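Side-chain contacts in uncharacterized protein (Bacteroides ovatus, PDB 4DQA), which is of unknown function but probably binds carbohydrate, pairing an N-terminal BT_3987-like domain with a concanavalin A-like lectin/glucanase domain: residues A[68-71]-A[72-75]; A[115-118]-A[119-122]; A[188-191]-A[192-195]; A[293-296]-A[297-301]. All coordinates share one frame; numbering follows the deposited sequence. Where two conformers were deposited one is given.

Interaction 1 of 4, residues A[68-71]-A[72-75]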
loop_
_atom_site.group_PDB
_atom_site.type_symbol
_atom_site.label_atom_id
_atom_site.label_comp_id
_atom_site.label_asym_id
_atom_site.label_seq_id
_atom_site.Cartn_x
_atom_site.Cartn_y
_atom_site.Cartn_z
HETATM N N MSE A 68 12.156 11.819 -4.934
HETATM C CA MSE A 68 12.433 13.098 -5.516
HETATM C C MSE A 68 11.339 13.516 -6.493
HETATM O O MSE A 68 10.867 12.720 -7.289
HETATM C CB MSE A 68 13.767 12.948 -6.233
HETATM C CG MSE A 68 14.183 14.122 -6.988
HETATM SE SE MSE A 68 15.433 15.159 -5.966
HETATM C CE MSE A 68 15.649 16.379 -7.298
ATOM N N LEU A 69 10.909 14.763 -6.412
ATOM C CA LEU A 69 9.983 15.303 -7.395
ATOM C C LEU A 69 10.754 15.532 -8.691
ATOM O O LEU A 69 11.963 15.720 -8.658
ATOM C CB LEU A 69 9.429 16.639 -6.911
ATOM C CG LEU A 69 8.397 16.605 -5.792
ATOM C CD1 LEU A 69 8.062 18.006 -5.355
ATOM C CD2 LEU A 69 7.164 15.899 -6.272
ATOM N N ASP A 70 10.042 15.523 -9.818
ATOM C CA ASP A 70 10.639 15.853 -11.114
ATOM C C ASP A 70 10.844 17.353 -11.281
ATOM O O ASP A 70 9.947 18.139 -11.033
ATOM C CB ASP A 70 9.757 15.329 -12.255
ATOM C CG ASP A 70 9.830 13.827 -12.404
ATOM O OD1 ASP A 70 10.843 13.228 -11.967
ATOM O OD2 ASP A 70 8.873 13.249 -12.967
ATOM N N VAL A 71 12.027 17.735 -11.735
ATOM C CA VAL A 71 12.395 19.124 -11.923
ATOM C C VAL A 71 11.465 19.798 -12.916
ATOM O O VAL A 71 11.295 21.016 -12.876
ATOM C CB VAL A 71 13.835 19.229 -12.453
ATOM C CG1 VAL A 71 14.222 20.678 -12.722
ATOM C CG2 VAL A 71 14.790 18.589 -11.463
ATOM N N SER A 72 10.869 19.013 -13.809
ATOM C CA SER A 72 9.990 19.578 -14.822
ATOM C C SER A 72 8.739 20.162 -14.195
ATOM O O SER A 72 8.056 20.972 -14.812
ATOM C CB SER A 72 9.610 18.527 -15.873
ATOM O OG SER A 72 8.770 17.516 -15.332
ATOM N N GLN A 73 8.428 19.764 -12.970
ATOM C CA GLN A 73 7.228 20.284 -12.320
ATOM C C GLN A 73 7.546 21.438 -11.354
ATOM O O GLN A 73 6.682 21.890 -10.602
ATOM C CB GLN A 73 6.439 19.148 -11.635
ATOM C CG GLN A 73 7.113 18.522 -10.430
ATOM C CD GLN A 73 6.561 17.128 -10.080
ATOM O OE1 GLN A 73 7.316 16.151 -9.991
ATOM N NE2 GLN A 73 5.254 17.042 -9.856
ATOM N N VAL A 74 8.778 21.937 -11.412
ATOM C CA VAL A 74 9.213 23.033 -10.561
ATOM C C VAL A 74 9.502 24.296 -11.378
ATOM O O VAL A 74 10.248 24.251 -12.353
ATOM C CB VAL A 74 10.505 22.662 -9.818
ATOM C CG1 VAL A 74 10.993 23.803 -8.985
ATOM C CG2 VAL A 74 10.275 21.436 -8.953
ATOM N N LYS A 75 8.880 25.404 -10.985
ATOM C CA LYS A 75 9.166 26.700 -11.591
ATOM C C LYS A 75 9.484 27.725 -10.511
ATOM O O LYS A 75 8.809 27.803 -9.498
ATOM C CB LYS A 75 7.988 27.164 -12.449
ATOM C CG LYS A 75 7.815 26.348 -13.726
#
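The side-chain amide of Q73 reaches back over the 3-10 turn at V71 and S72 and takes the backbone N-H of D70: D70 N to Q73 OE1 is 2.8 Å. The donor lies in the plane of the amide carbonyl and on a lone pair, though the N-H is bent, at 139°. Q73 CG stands between its own backbone N and carbonyl carbon (chi1 68°), and from there the extended chain passes D70 O, with CG only 2.9 Å from that oxygen, a tight fit. The same D70 O accepts Q73 N at 2.9 Å from above its carbonyl plane. One step on, V74 N bonds to V71 O at 3.1 Å, again from above the plane, where strand 74-76 begins. The inner side is closely filled: L69 CD2 lies 3.7 Å from Q73 OE1, the two side chains crossing at about a right angle, and L69 and V74 continue onto L97 and L111 of the neighbouring strands. The outer side is loose. D70, V71 and S72 are exposed, and S72 OG comes no nearer to the D70 side chain than 3.9 Å from its CB. With Q73 NE2 bonded to S98 O, both ends of the amide are engaged; its orientation is probably fixed thereby, and one neutral side chain both helps to close the turn and ties it to the end of strand 93-97.

Interaction 2 of 4, residues A[115-118]-A[119-122]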
loop_
_atom_site.group_PDB
_atom_site.type_symbol
_atom_site.label_atom_id
_atom_site.label_comp_id
_atom_site.label_asym_id
_atom_site.label_seq_id
_atom_site.Cartn_x
_atom_site.Cartn_y
_atom_site.Cartn_z
ATOM N N VAL A 115 21.135 26.546 -2.430
ATOM C CA VAL A 115 21.467 27.955 -2.614
ATOM C C VAL A 115 22.935 28.087 -3.014
ATOM O O VAL A 115 23.809 27.319 -2.566
ATOM C CB VAL A 115 21.127 28.818 -1.355
ATOM C CG1 VAL A 115 21.952 28.376 -0.146
ATOM C CG2 VAL A 115 21.339 30.307 -1.630
ATOM N N HIS A 116 23.202 29.078 -3.860
ATOM C CA HIS A 116 24.509 29.415 -4.385
ATOM C C HIS A 116 24.703 30.922 -4.180
ATOM O O HIS A 116 23.726 31.671 -4.017
ATOM C CB HIS A 116 24.569 29.164 -5.900
ATOM C CG HIS A 116 24.102 27.817 -6.336
ATOM N ND1 HIS A 116 24.897 26.694 -6.304
ATOM C CD2 HIS A 116 22.905 27.415 -6.822
ATOM C CE1 HIS A 116 24.203 25.656 -6.736
ATOM N NE2 HIS A 116 23.001 26.074 -7.085
ATOM N N SER A 117 25.947 31.393 -4.239
ATOM C CA SER A 117 26.183 32.819 -4.220
ATOM C C SER A 117 27.378 33.172 -5.081
ATOM O O SER A 117 28.398 32.495 -5.035
ATOM C CB SER A 117 26.438 33.324 -2.790
ATOM O OG SER A 117 26.693 34.730 -2.765
ATOM N N SER A 118 27.230 34.233 -5.858
ATOM C CA SER A 118 28.350 34.754 -6.622
ATOM C C SER A 118 29.141 35.785 -5.824
ATOM O O SER A 118 30.162 36.303 -6.299
ATOM C CB SER A 118 27.855 35.355 -7.940
ATOM O OG SER A 118 26.937 36.431 -7.712
ATOM N N SER A 119 28.687 36.097 -4.614
ATOM C CA SER A 119 29.277 37.140 -3.777
ATOM C C SER A 119 30.121 36.572 -2.652
ATOM O O SER A 119 31.207 37.102 -2.345
ATOM C CB SER A 119 28.178 38.004 -3.132
ATOM O OG SER A 119 27.462 38.762 -4.081
ATOM N N VAL A 120 29.582 35.568 -1.971
ATOM C CA VAL A 120 30.246 34.957 -0.833
ATOM C C VAL A 120 30.118 33.440 -0.899
ATOM O O VAL A 120 29.505 32.897 -1.822
ATOM C CB VAL A 120 29.649 35.443 0.494
ATOM C CG1 VAL A 120 29.802 36.943 0.638
ATOM C CG2 VAL A 120 28.181 35.063 0.593
ATOM N N SER A 121 30.675 32.764 0.098
ATOM C CA SER A 121 30.581 31.304 0.195
ATOM C C SER A 121 29.276 30.849 0.820
ATOM O O SER A 121 28.662 31.576 1.587
ATOM C CB SER A 121 31.734 30.772 1.049
ATOM O OG SER A 121 32.946 30.860 0.331
ATOM N N THR A 122 28.853 29.631 0.502
ATOM C CA THR A 122 27.755 29.035 1.236
ATOM C C THR A 122 28.312 28.021 2.226
ATOM O O THR A 122 29.455 27.574 2.095
ATOM C CB THR A 122 26.765 28.334 0.310
ATOM O OG1 THR A 122 27.390 27.185 -0.263
ATOM C CG2 THR A 122 26.302 29.266 -0.789
#
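S117 turns its side chain into the loop that follows it and bonds to the backbone of S119 and V120, an ST motif. Its CB lies 3.2 Å from V120 O. At the tip, OG is anti to the backbone N (chi1 179°), which brings it within bonding distance of two successive N-H groups: S119 N approaches to 3.0 Å of S117 OG, and V120 N to 3.1 Å of the same OG. The second bond is nearly straight, 172° at the hydrogen, and the first is more bent. V120 CG2 rests 3.7 Å from S117 OG, adding a methyl beside the polar centre. The hydroxyl is also hydrogen-bonded to D44 O, so three partners grip one small group. Further along, T122 points its CG2 methyl at the preceding strand, 3.6 Å from V115 O, while its OG1 is held by N127 ND2. The chain thus nearly reverses: the two four-residue runs head 148° apart. On one side strand 107-117 pairs antiparallel with strand 43-49, and from the loop S119 OG bonds to D44 N; on the other, the short strand 121-122 lies parallel to strand 8-10, whose V9 is touched by both V115 and V120.

Interaction 3 of 4, residues A[188-191]-A[192-195]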
loop_
_atom_site.group_PDB
_atom_site.type_symbol
_atom_site.label_atom_id
_atom_site.label_comp_id
_atom_site.label_asym_id
_atom_site.label_seq_id
_atom_site.Cartn_x
_atom_site.Cartn_y
_atom_site.Cartn_z
ATOM N N ILE A 188 -7.924 -23.702 2.128
ATOM C CA ILE A 188 -8.911 -22.630 2.132
ATOM C C ILE A 188 -8.820 -21.826 3.441
ATOM O O ILE A 188 -8.592 -22.379 4.519
ATOM C CB ILE A 188 -10.323 -23.201 1.853
ATOM C CG1 ILE A 188 -11.319 -22.090 1.476
ATOM C CG2 ILE A 188 -10.826 -23.980 3.041
ATOM C CD1 ILE A 188 -12.630 -22.590 0.893
ATOM N N LEU A 189 -8.932 -20.513 3.308
ATOM C CA LEU A 189 -9.012 -19.602 4.437
ATOM C C LEU A 189 -10.461 -19.191 4.616
ATOM O O LEU A 189 -11.130 -18.732 3.669
ATOM C CB LEU A 189 -8.125 -18.383 4.197
ATOM C CG LEU A 189 -8.088 -17.334 5.309
ATOM C CD1 LEU A 189 -7.409 -17.918 6.526
ATOM C CD2 LEU A 189 -7.355 -16.083 4.815
ATOM N N ARG A 190 -10.971 -19.436 5.822
ATOM C CA ARG A 190 -12.368 -19.163 6.129
ATOM C C ARG A 190 -12.485 -18.608 7.534
ATOM O O ARG A 190 -11.507 -18.542 8.286
ATOM C CB ARG A 190 -13.185 -20.449 5.998
ATOM C CG ARG A 190 -12.827 -21.528 6.997
ATOM C CD ARG A 190 -13.479 -22.869 6.635
ATOM N NE ARG A 190 -13.210 -23.906 7.626
ATOM C CZ ARG A 190 -13.396 -25.209 7.402
ATOM N NH1 ARG A 190 -13.852 -25.630 6.222
ATOM N NH2 ARG A 190 -13.107 -26.075 8.348
ATOM N N ILE A 191 -13.702 -18.191 7.878
ATOM C CA ILE A 191 -14.004 -17.813 9.258
ATOM C C ILE A 191 -15.113 -18.744 9.697
ATOM O O ILE A 191 -16.211 -18.746 9.120
ATOM C CB ILE A 191 -14.479 -16.359 9.406
ATOM C CG1 ILE A 191 -13.567 -15.409 8.619
ATOM C CG2 ILE A 191 -14.478 -16.010 10.877
ATOM C CD1 ILE A 191 -14.088 -13.990 8.540
ATOM N N GLY A 192 -14.809 -19.573 10.688
ATOM C CA GLY A 192 -15.771 -20.484 11.260
ATOM C C GLY A 192 -15.904 -21.842 10.616
ATOM O O GLY A 192 -15.745 -22.000 9.408
ATOM N N ASP A 193 -16.206 -22.826 11.449
ATOM C CA ASP A 193 -16.798 -24.076 10.946
ATOM C C ASP A 193 -17.710 -24.623 12.039
ATOM O O ASP A 193 -17.547 -25.750 12.521
ATOM C CB ASP A 193 -15.728 -25.091 10.555
ATOM C CG ASP A 193 -16.327 -26.308 9.866
ATOM O OD1 ASP A 193 -17.288 -26.132 9.080
ATOM O OD2 ASP A 193 -15.841 -27.427 10.111
ATOM N N ALA A 194 -18.665 -23.811 12.463
ATOM C CA ALA A 194 -19.393 -24.102 13.700
ATOM C C ALA A 194 -20.281 -25.326 13.632
ATOM O O ALA A 194 -20.620 -25.907 14.685
ATOM C CB ALA A 194 -20.192 -22.879 14.123
ATOM N N GLY A 195 -20.683 -25.711 12.425
ATOM C CA GLY A 195 -21.398 -26.970 12.245
ATOM C C GLY A 195 -20.620 -28.180 12.728
ATOM O O GLY A 195 -21.216 -29.198 13.079
HETATM O O HOH W 1 -14.219 -28.883 8.072
#
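R190 and D193 meet over a corner of the chain, the guanidinium lying against the aspartate side chain rather than gripping its carboxylate end on. A first torsion of 65° at R190 sets CG above its own main chain, flanked by N and C, and the side chain then runs extended to NE, alongside the G192 carbonyl: R190 CD is 3.7 Å from G192 O, which stands oblique to the guanidinium. D193 CB lies over one face of the guanidinium, 3.6 Å from R190 NH2. With chi1 at -172°, D193 swings its carboxylate away from its own N, and OD2 comes to lie beside NH2. The two side chains run at a slant to each other, their flat groups inclined by 31°. R190 NH2 and D193 OD2 are 3.5 Å apart, a salt bridge in which the oxygen lies well out of the guanidinium plane, leaving attraction of charges without a directed N-H. A water supplies the directed link, accepting from R190 NH2 at 3.0 Å and donating to D193 OD2 at 3.0 Å. Both charged groups have further partners: R190 NE is salt-bridged to E205, and D193 OD1 accepts from N177 ND2. Between them, the backbone angles of G192 would put a CB into I191 O. I191 turns away from 192-195 and packs among I169, V171 and I180. This is a sharp strand corner at the edge of the three-stranded antiparallel sheet 187-190, 203-208 and 212-213, within the concanavalin A-like lectin/glucanase domain.

Interaction 4 of 4, residues A[293-296]-A[297-301]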
loop_
_atom_site.group_PDB
_atom_site.type_symbol
_atom_site.label_atom_id
_atom_site.label_comp_id
_atom_site.label_asym_id
_atom_site.label_seq_id
_atom_site.Cartn_x
_atom_site.Cartn_y
_atom_site.Cartn_z
ATOM N N ARG A 293 4.998 -14.162 2.084
ATOM C CA ARG A 293 5.327 -12.788 2.363
ATOM C C ARG A 293 5.750 -12.662 3.821
ATOM O O ARG A 293 5.158 -13.287 4.709
ATOM C CB ARG A 293 4.113 -11.898 2.073
ATOM C CG ARG A 293 3.703 -11.871 0.609
ATOM C CD ARG A 293 4.640 -11.016 -0.217
ATOM N NE ARG A 293 4.261 -9.621 -0.098
ATOM C CZ ARG A 293 4.919 -8.617 -0.663
ATOM N NH1 ARG A 293 6.035 -8.845 -1.336
ATOM N NH2 ARG A 293 4.464 -7.384 -0.525
ATOM N N THR A 294 6.753 -11.859 4.075
ATOM C CA THR A 294 7.220 -11.685 5.441
ATOM C C THR A 294 6.210 -10.813 6.207
ATOM O O THR A 294 5.370 -10.126 5.598
ATOM C CB THR A 294 8.583 -10.993 5.475
ATOM O OG1 THR A 294 8.453 -9.660 4.980
ATOM C CG2 THR A 294 9.635 -11.744 4.610
ATOM N N GLU A 295 6.298 -10.834 7.539
ATOM C CA GLU A 295 5.458 -9.961 8.377
ATOM C C GLU A 295 5.602 -8.508 7.945
ATOM O O GLU A 295 4.611 -7.784 7.850
ATOM C CB GLU A 295 5.860 -10.064 9.849
ATOM C CG GLU A 295 5.626 -11.396 10.468
ATOM C CD GLU A 295 5.657 -11.331 11.988
ATOM O OE1 GLU A 295 5.613 -10.202 12.538
ATOM O OE2 GLU A 295 5.733 -12.409 12.622
ATOM N N ASN A 296 6.832 -8.076 7.695
ATOM C CA ASN A 296 7.071 -6.701 7.289
ATOM C C ASN A 296 6.435 -6.397 5.941
ATOM O O ASN A 296 5.882 -5.323 5.734
ATOM C CB ASN A 296 8.556 -6.386 7.248
ATOM C CG ASN A 296 9.146 -6.251 8.629
ATOM O OD1 ASN A 296 8.433 -5.987 9.594
ATOM N ND2 ASN A 296 10.453 -6.424 8.733
ATOM N N GLN A 297 6.492 -7.352 5.024
ATOM C CA GLN A 297 5.875 -7.125 3.717
ATOM C C GLN A 297 4.366 -7.048 3.838
ATOM O O GLN A 297 3.719 -6.273 3.134
ATOM C CB GLN A 297 6.273 -8.231 2.734
ATOM C CG GLN A 297 7.677 -8.086 2.212
ATOM C CD GLN A 297 8.199 -9.322 1.508
ATOM O OE1 GLN A 297 7.715 -10.434 1.693
ATOM N NE2 GLN A 297 9.231 -9.119 0.685
ATOM N N LEU A 298 3.795 -7.859 4.712
ATOM C CA LEU A 298 2.363 -7.802 4.912
ATOM C C LEU A 298 1.966 -6.461 5.514
ATOM O O LEU A 298 1.031 -5.831 5.033
ATOM C CB LEU A 298 1.905 -8.931 5.822
ATOM C CG LEU A 298 2.070 -10.348 5.280
ATOM C CD1 LEU A 298 1.795 -11.346 6.384
ATOM C CD2 LEU A 298 1.132 -10.595 4.134
ATOM N N LYS A 299 2.678 -6.027 6.549
ATOM C CA LYS A 299 2.356 -4.782 7.252
ATOM C C LYS A 299 2.449 -3.571 6.377
ATOM O O LYS A 299 1.565 -2.707 6.423
ATOM C CB LYS A 299 3.283 -4.558 8.437
ATOM C CG LYS A 299 3.013 -5.459 9.578
ATOM C CD LYS A 299 4.154 -5.364 10.581
ATOM C CE LYS A 299 3.932 -6.337 11.724
ATOM N NZ LYS A 299 5.120 -6.426 12.610
ATOM N N GLN A 300 3.509 -3.497 5.578
ATOM C CA GLN A 300 3.777 -2.276 4.857
ATOM C C GLN A 300 2.927 -2.126 3.612
ATOM O O GLN A 300 2.758 -1.015 3.137
ATOM C CB GLN A 300 5.250 -2.212 4.498
ATOM C CG GLN A 300 6.106 -2.049 5.752
ATOM C CD GLN A 300 7.560 -1.834 5.432
ATOM O OE1 GLN A 300 8.382 -2.742 5.598
ATOM N NE2 GLN A 300 7.893 -0.624 4.972
ATOM N N ASN A 301 2.348 -3.217 3.131
ATOM C CA ASN A 301 1.617 -3.184 1.864
ATOM C C ASN A 301 0.124 -3.473 1.974
ATOM O O ASN A 301 -0.526 -3.750 0.980
ATOM C CB ASN A 301 2.255 -4.140 0.864
ATOM C CG ASN A 301 3.647 -3.730 0.518
ATOM O OD1 ASN A 301 3.852 -2.728 -0.170
ATOM N ND2 ASN A 301 4.622 -4.429 1.078
HETATM O O HOH W 2 1.958 -8.152 0.919
#
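A capping box opens the short helix 295-300, formed by T294 at the N-cap and Q297 three residues on. T294 OG1 accepts Q297 N at 3.0 Å, and Q297 OE1 in turn accepts from T294 N at 2.9 Å, a nearly straight bond (168°) whose donor is tilted from the amide plane. T294 reaches its partner because a chi1 of 66° tucks OG1 back over the helix start. R293 folds back beside Q297: its chain bends at both chi2 and chi3, bringing the guanidinium face over Q297. Q297 CB lies under the centre of that group, R293 NH1 is 3.6 Å from Q297 CD, and the guanidinium and amide planes are stacked, 17° apart. A water at the guanidinium edge accepts from R293 NE at 2.9 Å. The same arginine makes a cation-pi contact with W289. At the far end N301 ND2 donates to Q297 O at 2.9 Å, in the carbonyl plane and on a lone pair, while the backbone bonds of N301 N are weak. Along the helix, the E295 and K299 side chains lie side by side, pointing the same way, but E295 OE1 and K299 NZ are 3.8 Å apart, a long salt bridge. L298 is the buried member, and it packs on Y240. Q297 therefore serves both helix ends, its amide oxygen the first turn and its backbone oxygen the last; the stacked arginine probably gains from lying flat on a neutral amide, which leaves its N-H groups directed outward around its rim.

From the N terminus, interaction 1 rounds the turn between strands 67-68 and 74-76, and interaction 2 rounds the bend between strands 107-117 and 121-122. Both belong to the BT_3987-like region and reach the same sheet, with centres about 23 Å apart. Interactions 3 and 4 follow in the concanavalin A-like region: interaction 3 bends the chain beyond strand 187-190, and interaction 4 spans the short helix after strand 282-289. Their nearest atoms are about 10 Å apart. The four lie in series, none nested or crossing. Interactions 2 and 3, on opposite sides of the chain's centre, are about 69 Å apart between centres, reflecting the elongated two-domain shape.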